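Local coordinates for protein Lys-gingipain W83 (Porphyromonas gingivalis, PDB 4ITC) that cleaves proteins after lysine as a secreted cysteine protease and may act as a virulence factor; its isolated adhesin domains, such as this calcium-binding K1 domain, are haemolytic in vitro, at residues A[38-44]-A[164-168]; A[90-96]-A[110-116]. All blocks are in the same frame, centred on the assembly; numbering follows the deposited sequence.

Interaction 1. Residues A[38-44]-A[164-168]; sequences GYNSNGC and LDEVE. With CA (calcium ion), chain C.
Asp165 OD2 is gripped twice: it binds the calcium ion at 2.5 Å and accepts a hydrogen bond from the backbone N of Tyr39 at 2.8 Å. The N-H comes in on the anti lone pair, the one turned away from OD1, and the bond is bent, 142° at the hydrogen. OD1 also binds the calcium ion, so the carboxylate is bidentate and its rotation is fixed. With CG anti to the backbone N (chi1 -156°), the group reaches out from strand 161-171 to the metal.

Glu166 follows on the same strand and adds one oxygen, OE1, at 2.4 Å from the calcium ion. Its chain is bent at chi2 (-57°), which turns the carboxylate to the same metal as that of Asp165. Its CG passes the edge of the Tyr39 ring.

Segment 38-44 supplies Ser41 OG from its loop and Gly43 O, 2.3 Å from the calcium ion, from the start of strand 43-48. Ser41 OG also donates to Tyr39 O at 2.8 Å, from well above the carbonyl plane. Ligand oxygens come as close as 3.0 Å (Ser41 OG to Asp165 OD2) without a hydrogen bond; the calcium charge probably offsets their repulsion. Ser7 O and Glu9 OE2 complete the site, an experimentally established calcium site of this adhesin domain.

The Cys44 CB packs on Leu164 O at 3.4 Å where strands 43-48 and 161-171 run antiparallel. Strand 161-171 is also paired with strands 3-6 and 75-83. Trp80 of strand 75-83 stacks on the Tyr39 ring, and Trp135, from a loop, meets it edge-to-face.

Interaction 2. Residues A[90-96]-A[110-116]; sequences SEHYAVY and ALLEETI
His92 lies between two side chains of the partner strand, Glu113 and Thr115, and bonds to both through its ring nitrogens. NE2 donates to Glu113 OE2 at 2.7 Å. The oxygen lies in the imidazole plane and uses its anti lone pair, but the carboxylate is turned 64° from the ring. The Glu113 chain is extended, and its CG passes close to NE2 on the way. At the other nitrogen, ND1 and Thr115 OG1 are 2.8 Å apart in a nearly straight hydrogen bond. The Thr115 side chain crosses the histidine at about a right angle. Two bonds at the ring edge thus fix the rotation of the imidazole. The negative charge of Glu113 would be expected to favour a protonated ring. Phe154 meets this ring edge-to-face.

The strands 92-98 and 109-115 form an antiparallel beta hairpin at one edge of the five-stranded sheet of the beta sandwich. Val95 O receives Leu111 N at 2.7 Å and, weakly, Leu112 N, which makes a classic beta bulge. Beyond it, the Tyr96 ring lies against Ala110, CE2 to CB 3.7 Å.

On the face opposite His92, Glu113 and Thr115, Tyr93 and Glu114 lie side by side and point the same way. Both have CG between the backbone N and the carbonyl carbon (chi1 72° in each), which brings Glu114 CG to 3.3 Å from Tyr93 CE1. The carboxylate plane stands 83° from the phenol ring. Tyr93 OH donates a weak bond to Glu114 OE1 at 2.8 Å; the same oxygen forms a salt bridge with Lys138 of strand 136-142. Ile116 CG1 comes near CE1 of the tyrosine, and both side chains touch Val81 and Ile162 in the facing sheet.

From the N terminus, the chain first passes through residues 38-44, which wait for their partner until residues 164-168, near the C-terminal end. Interaction 1 therefore closes a long loop of 119 residues. Interaction 2 is nested inside it: residues 90-96 meet residues 110-116 after only 13 intervening residues. The two lie on opposite sides of the chain's centre, with centres about 18 Å apart, and do not touch. Interaction 1 ties strands 43-48 and 161-171 of the six-stranded sheet round calcium. Interaction 2 forms the edge hairpin of the five-stranded sheet. Strand 161-171 takes part in interaction 1 and also packs against the hairpin of interaction 2, so the two sheets meet there.

Interaction 1. Residues A[38-44]-A[164-168]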
loop_
_atom_site.group_PDB
_atom_site.type_symbol
_atom_site.label_atom_id
_atom_site.label_comp_id
_atom_site.label_asym_id
_atom_site.label_seq_id
_atom_site.Cartn_x
_atom_site.Cartn_y
_atom_site.Cartn_z
ATOM N N GLY A 38 -12.902 -0.206 1.791
ATOM C CA GLY A 38 -11.991 0.875 1.438
ATOM C C GLY A 38 -12.251 2.195 2.130
ATOM O O GLY A 38 -13.094 2.345 3.052
ATOM N N TYR A 39 -11.456 3.176 1.763
ATOM C CA TYR A 39 -11.628 4.525 2.290
ATOM C C TYR A 39 -12.785 5.179 1.542
ATOM O O TYR A 39 -12.733 5.366 0.346
ATOM C CB TYR A 39 -10.350 5.346 2.156
ATOM C CG TYR A 39 -10.629 6.762 2.573
ATOM C CD1 TYR A 39 -10.864 7.067 3.898
ATOM C CD2 TYR A 39 -10.752 7.744 1.633
ATOM C CE1 TYR A 39 -11.234 8.346 4.277
ATOM C CE2 TYR A 39 -11.087 9.036 2.004
ATOM C CZ TYR A 39 -11.311 9.307 3.332
ATOM O OH TYR A 39 -11.644 10.596 3.682
ATOM N N ASN A 40 -13.842 5.494 2.282
ATOM C CA ASN A 40 -15.026 6.136 1.711
ATOM C C ASN A 40 -15.475 5.462 0.429
ATOM O O ASN A 40 -15.881 6.114 -0.532
ATOM C CB ASN A 40 -14.760 7.644 1.523
ATOM C CG ASN A 40 -16.007 8.441 1.129
ATOM O OD1 ASN A 40 -15.917 9.477 0.421
ATOM N ND2 ASN A 40 -17.156 7.976 1.561
ATOM N N SER A 41 -15.379 4.139 0.417
ATOM C CA SER A 41 -15.584 3.327 -0.770
ATOM C C SER A 41 -15.564 1.849 -0.402
ATOM O O SER A 41 -15.106 1.494 0.647
ATOM C CB SER A 41 -14.549 3.641 -1.834
ATOM O OG SER A 41 -13.242 3.245 -1.442
ATOM N N ASN A 42 -15.984 1.019 -1.363
ATOM C CA ASN A 42 -16.234 -0.409 -1.196
ATOM C C ASN A 42 -14.994 -1.324 -1.316
ATOM O O ASN A 42 -14.948 -2.441 -0.788
ATOM C CB ASN A 42 -17.221 -0.803 -2.308
ATOM C CG ASN A 42 -17.901 -2.139 -2.061
ATOM O OD1 ASN A 42 -18.626 -2.294 -1.076
ATOM N ND2 ASN A 42 -17.714 -3.090 -2.976
ATOM N N GLY A 43 -14.034 -0.868 -2.091
ATOM C CA GLY A 43 -12.863 -1.658 -2.464
ATOM C C GLY A 43 -11.540 -1.005 -2.132
ATOM O O GLY A 43 -11.417 0.214 -2.084
ATOM N N CYS A 44 -10.563 -1.847 -1.835
ATOM C CA CYS A 44 -9.188 -1.388 -1.580
ATOM C C CYS A 44 -8.242 -2.528 -1.870
ATOM O O CYS A 44 -8.653 -3.527 -2.460
ATOM C CB CYS A 44 -9.028 -0.912 -0.164
ATOM S SG CYS A 44 -9.184 -2.154 1.125
ATOM N N LEU A 164 -4.553 -0.225 1.696
ATOM C CA LEU A 164 -4.138 0.884 0.859
ATOM C C LEU A 164 -5.282 1.193 -0.100
ATOM O O LEU A 164 -5.908 0.270 -0.649
ATOM C CB LEU A 164 -2.866 0.501 0.069
ATOM C CG LEU A 164 -2.433 1.421 -1.067
ATOM C CD1 LEU A 164 -1.810 2.654 -0.462
ATOM C CD2 LEU A 164 -1.398 0.738 -1.968
ATOM N N ASP A 165 -5.570 2.493 -0.297
ATOM C CA ASP A 165 -6.689 2.885 -1.173
ATOM C C ASP A 165 -6.470 4.242 -1.799
ATOM O O ASP A 165 -5.645 5.054 -1.333
ATOM C CB ASP A 165 -8.014 2.850 -0.397
ATOM C CG ASP A 165 -9.238 2.654 -1.286
ATOM O OD1 ASP A 165 -9.106 2.349 -2.487
ATOM O OD2 ASP A 165 -10.366 2.765 -0.749
ATOM N N GLU A 166 -7.213 4.461 -2.894
ATOM C CA GLU A 166 -7.447 5.787 -3.480
ATOM C C GLU A 166 -6.122 6.472 -3.817
ATOM O O GLU A 166 -5.782 7.511 -3.265
ATOM C CB GLU A 166 -8.292 6.605 -2.533
ATOM C CG GLU A 166 -9.674 5.971 -2.279
ATOM C CD GLU A 166 -10.512 5.722 -3.510
ATOM O OE1 GLU A 166 -11.233 4.688 -3.471
ATOM O OE2 GLU A 166 -10.415 6.510 -4.508
ATOM N N VAL A 167 -5.408 5.856 -4.726
ATOM C CA VAL A 167 -4.099 6.340 -5.167
ATOM C C VAL A 167 -4.300 7.336 -6.274
ATOM O O VAL A 167 -4.947 7.051 -7.254
ATOM C CB VAL A 167 -3.241 5.199 -5.704
ATOM C CG1 VAL A 167 -1.950 5.733 -6.339
ATOM C CG2 VAL A 167 -2.944 4.212 -4.575
ATOM N N GLU A 168 -3.736 8.515 -6.098
ATOM C CA GLU A 168 -3.834 9.589 -7.103
ATOM C C GLU A 168 -2.446 10.167 -7.386
ATOM O O GLU A 168 -1.688 10.471 -6.441
ATOM C CB GLU A 168 -4.710 10.719 -6.599
HETATM CA CA CA C . -11.500 2.374 -2.915
#

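Interaction 2. Residues A[90-96]-A[110-116]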
loop_
_atom_site.group_PDB
_atom_site.type_symbol
_atom_site.label_atom_id
_atom_site.label_comp_id
_atom_site.label_asym_id
_atom_site.label_seq_id
_atom_site.Cartn_x
_atom_site.Cartn_y
_atom_site.Cartn_z
ATOM N N SER A 90 0.761 -2.380 13.815
ATOM C CA SER A 90 2.129 -1.995 13.483
ATOM C C SER A 90 2.639 -2.657 12.225
ATOM O O SER A 90 3.455 -3.597 12.285
ATOM C CB SER A 90 3.062 -2.317 14.651
ATOM O OG SER A 90 2.620 -1.601 15.780
ATOM N N GLU A 91 2.123 -2.179 11.087
ATOM C CA GLU A 91 2.609 -2.600 9.793
ATOM C C GLU A 91 3.599 -1.586 9.253
ATOM O O GLU A 91 3.356 -0.361 9.310
ATOM C CB GLU A 91 1.431 -2.781 8.821
ATOM C CG GLU A 91 0.402 -3.837 9.281
ATOM C CD GLU A 91 0.879 -5.283 9.171
ATOM O OE1 GLU A 91 2.060 -5.523 8.792
ATOM O OE2 GLU A 91 0.096 -6.206 9.520
ATOM N N HIS A 92 4.649 -2.098 8.652
ATOM C CA HIS A 92 5.724 -1.289 8.098
ATOM C C HIS A 92 5.662 -1.323 6.590
ATOM O O HIS A 92 5.513 -2.385 5.999
ATOM C CB HIS A 92 7.067 -1.831 8.587
ATOM C CG HIS A 92 8.245 -0.977 8.201
ATOM N ND1 HIS A 92 8.591 0.142 8.928
ATOM C CD2 HIS A 92 9.080 -1.018 7.141
ATOM C CE1 HIS A 92 9.627 0.725 8.345
ATOM N NE2 HIS A 92 9.953 0.037 7.273
ATOM N N TYR A 93 5.875 -0.166 5.983
ATOM C CA TYR A 93 5.840 -0.093 4.533
ATOM C C TYR A 93 6.703 1.055 4.052
ATOM O O TYR A 93 7.132 1.940 4.843
ATOM C CB TYR A 93 4.396 0.078 3.991
ATOM C CG TYR A 93 3.810 1.443 4.235
ATOM C CD1 TYR A 93 3.350 1.823 5.500
ATOM C CD2 TYR A 93 3.760 2.376 3.233
ATOM C CE1 TYR A 93 2.845 3.095 5.737
ATOM C CE2 TYR A 93 3.252 3.646 3.466
ATOM C CZ TYR A 93 2.836 3.991 4.724
ATOM O OH TYR A 93 2.326 5.274 4.889
ATOM N N ALA A 94 6.960 1.043 2.760
ATOM C CA ALA A 94 7.673 2.165 2.131
ATOM C C ALA A 94 7.095 2.392 0.748
ATOM O O ALA A 94 6.509 1.480 0.171
ATOM C CB ALA A 94 9.180 1.930 2.084
ATOM N N VAL A 95 7.250 3.614 0.233
ATOM C CA VAL A 95 6.906 3.979 -1.108
ATOM C C VAL A 95 8.168 4.400 -1.825
ATOM O O VAL A 95 8.975 5.191 -1.267
ATOM C CB VAL A 95 5.904 5.164 -1.115
ATOM C CG1 VAL A 95 5.576 5.640 -2.502
ATOM C CG2 VAL A 95 4.658 4.819 -0.328
ATOM N N TYR A 96 8.380 3.888 -3.045
ATOM C CA TYR A 96 9.591 4.132 -3.831
ATOM C C TYR A 96 9.231 4.646 -5.198
ATOM O O TYR A 96 8.148 4.320 -5.697
ATOM C CB TYR A 96 10.376 2.805 -4.097
ATOM C CG TYR A 96 10.824 2.071 -2.854
ATOM C CD1 TYR A 96 9.964 1.225 -2.164
ATOM C CD2 TYR A 96 12.126 2.225 -2.371
ATOM C CE1 TYR A 96 10.391 0.550 -1.027
ATOM C CE2 TYR A 96 12.549 1.559 -1.245
ATOM C CZ TYR A 96 11.698 0.708 -0.579
ATOM O OH TYR A 96 12.122 0.022 0.554
ATOM N N ALA A 110 13.541 5.359 -1.472
ATOM C CA ALA A 110 12.397 5.374 -0.549
ATOM C C ALA A 110 12.014 6.790 -0.302
ATOM O O ALA A 110 12.769 7.552 0.355
ATOM C CB ALA A 110 12.647 4.686 0.782
ATOM N N LEU A 111 10.846 7.139 -0.798
ATOM C CA LEU A 111 10.289 8.482 -0.644
ATOM C C LEU A 111 9.603 8.686 0.675
ATOM O O LEU A 111 9.507 9.818 1.178
ATOM C CB LEU A 111 9.299 8.768 -1.786
ATOM C CG LEU A 111 9.800 8.540 -3.235
ATOM C CD1 LEU A 111 8.689 8.818 -4.223
ATOM C CD2 LEU A 111 11.008 9.390 -3.548
ATOM N N LEU A 112 9.049 7.606 1.211
ATOM C CA LEU A 112 8.287 7.567 2.446
ATOM C C LEU A 112 8.496 6.173 3.042
ATOM O O LEU A 112 8.451 5.200 2.329
ATOM C CB LEU A 112 6.797 7.840 2.197
ATOM C CG LEU A 112 5.849 7.760 3.397
ATOM C CD1 LEU A 112 6.288 8.652 4.519
ATOM C CD2 LEU A 112 4.452 8.182 2.971
ATOM N N GLU A 113 8.795 6.094 4.322
ATOM C CA GLU A 113 8.936 4.805 4.989
ATOM C C GLU A 113 8.472 4.980 6.413
ATOM O O GLU A 113 8.945 5.897 7.119
ATOM C CB GLU A 113 10.380 4.315 4.937
ATOM C CG GLU A 113 10.582 3.020 5.696
ATOM C CD GLU A 113 11.875 2.280 5.422
ATOM O OE1 GLU A 113 12.748 2.798 4.665
ATOM O OE2 GLU A 113 12.030 1.174 5.980
ATOM N N GLU A 114 7.557 4.134 6.881
ATOM C CA GLU A 114 7.018 4.272 8.213
ATOM C C GLU A 114 6.379 3.010 8.719
ATOM O O GLU A 114 6.064 2.095 7.940
ATOM C CB GLU A 114 6.014 5.420 8.286
ATOM C CG GLU A 114 4.694 5.161 7.613
ATOM C CD GLU A 114 3.707 6.336 7.720
ATOM O OE1 GLU A 114 2.490 6.077 7.589
ATOM O OE2 GLU A 114 4.157 7.489 7.950
ATOM N N THR A 115 6.215 2.953 10.031
ATOM C CA THR A 115 5.414 1.911 10.688
ATOM C C THR A 115 4.137 2.571 11.182
ATOM O O THR A 115 4.165 3.606 11.870
ATOM C CB THR A 115 6.185 1.245 11.851
ATOM O OG1 THR A 115 7.425 0.707 11.378
ATOM C CG2 THR A 115 5.364 0.098 12.492
ATOM N N ILE A 116 2.996 2.000 10.806
ATOM C CA ILE A 116 1.721 2.541 11.187
ATOM C C ILE A 116 1.603 2.436 12.702
ATOM O O ILE A 116 2.004 1.446 13.295
ATOM C CB ILE A 116 0.545 1.780 10.546
ATOM C CG1 ILE A 116 0.575 1.982 9.049
ATOM C CG2 ILE A 116 -0.791 2.269 11.112
ATOM C CD1 ILE A 116 -0.422 1.094 8.315
#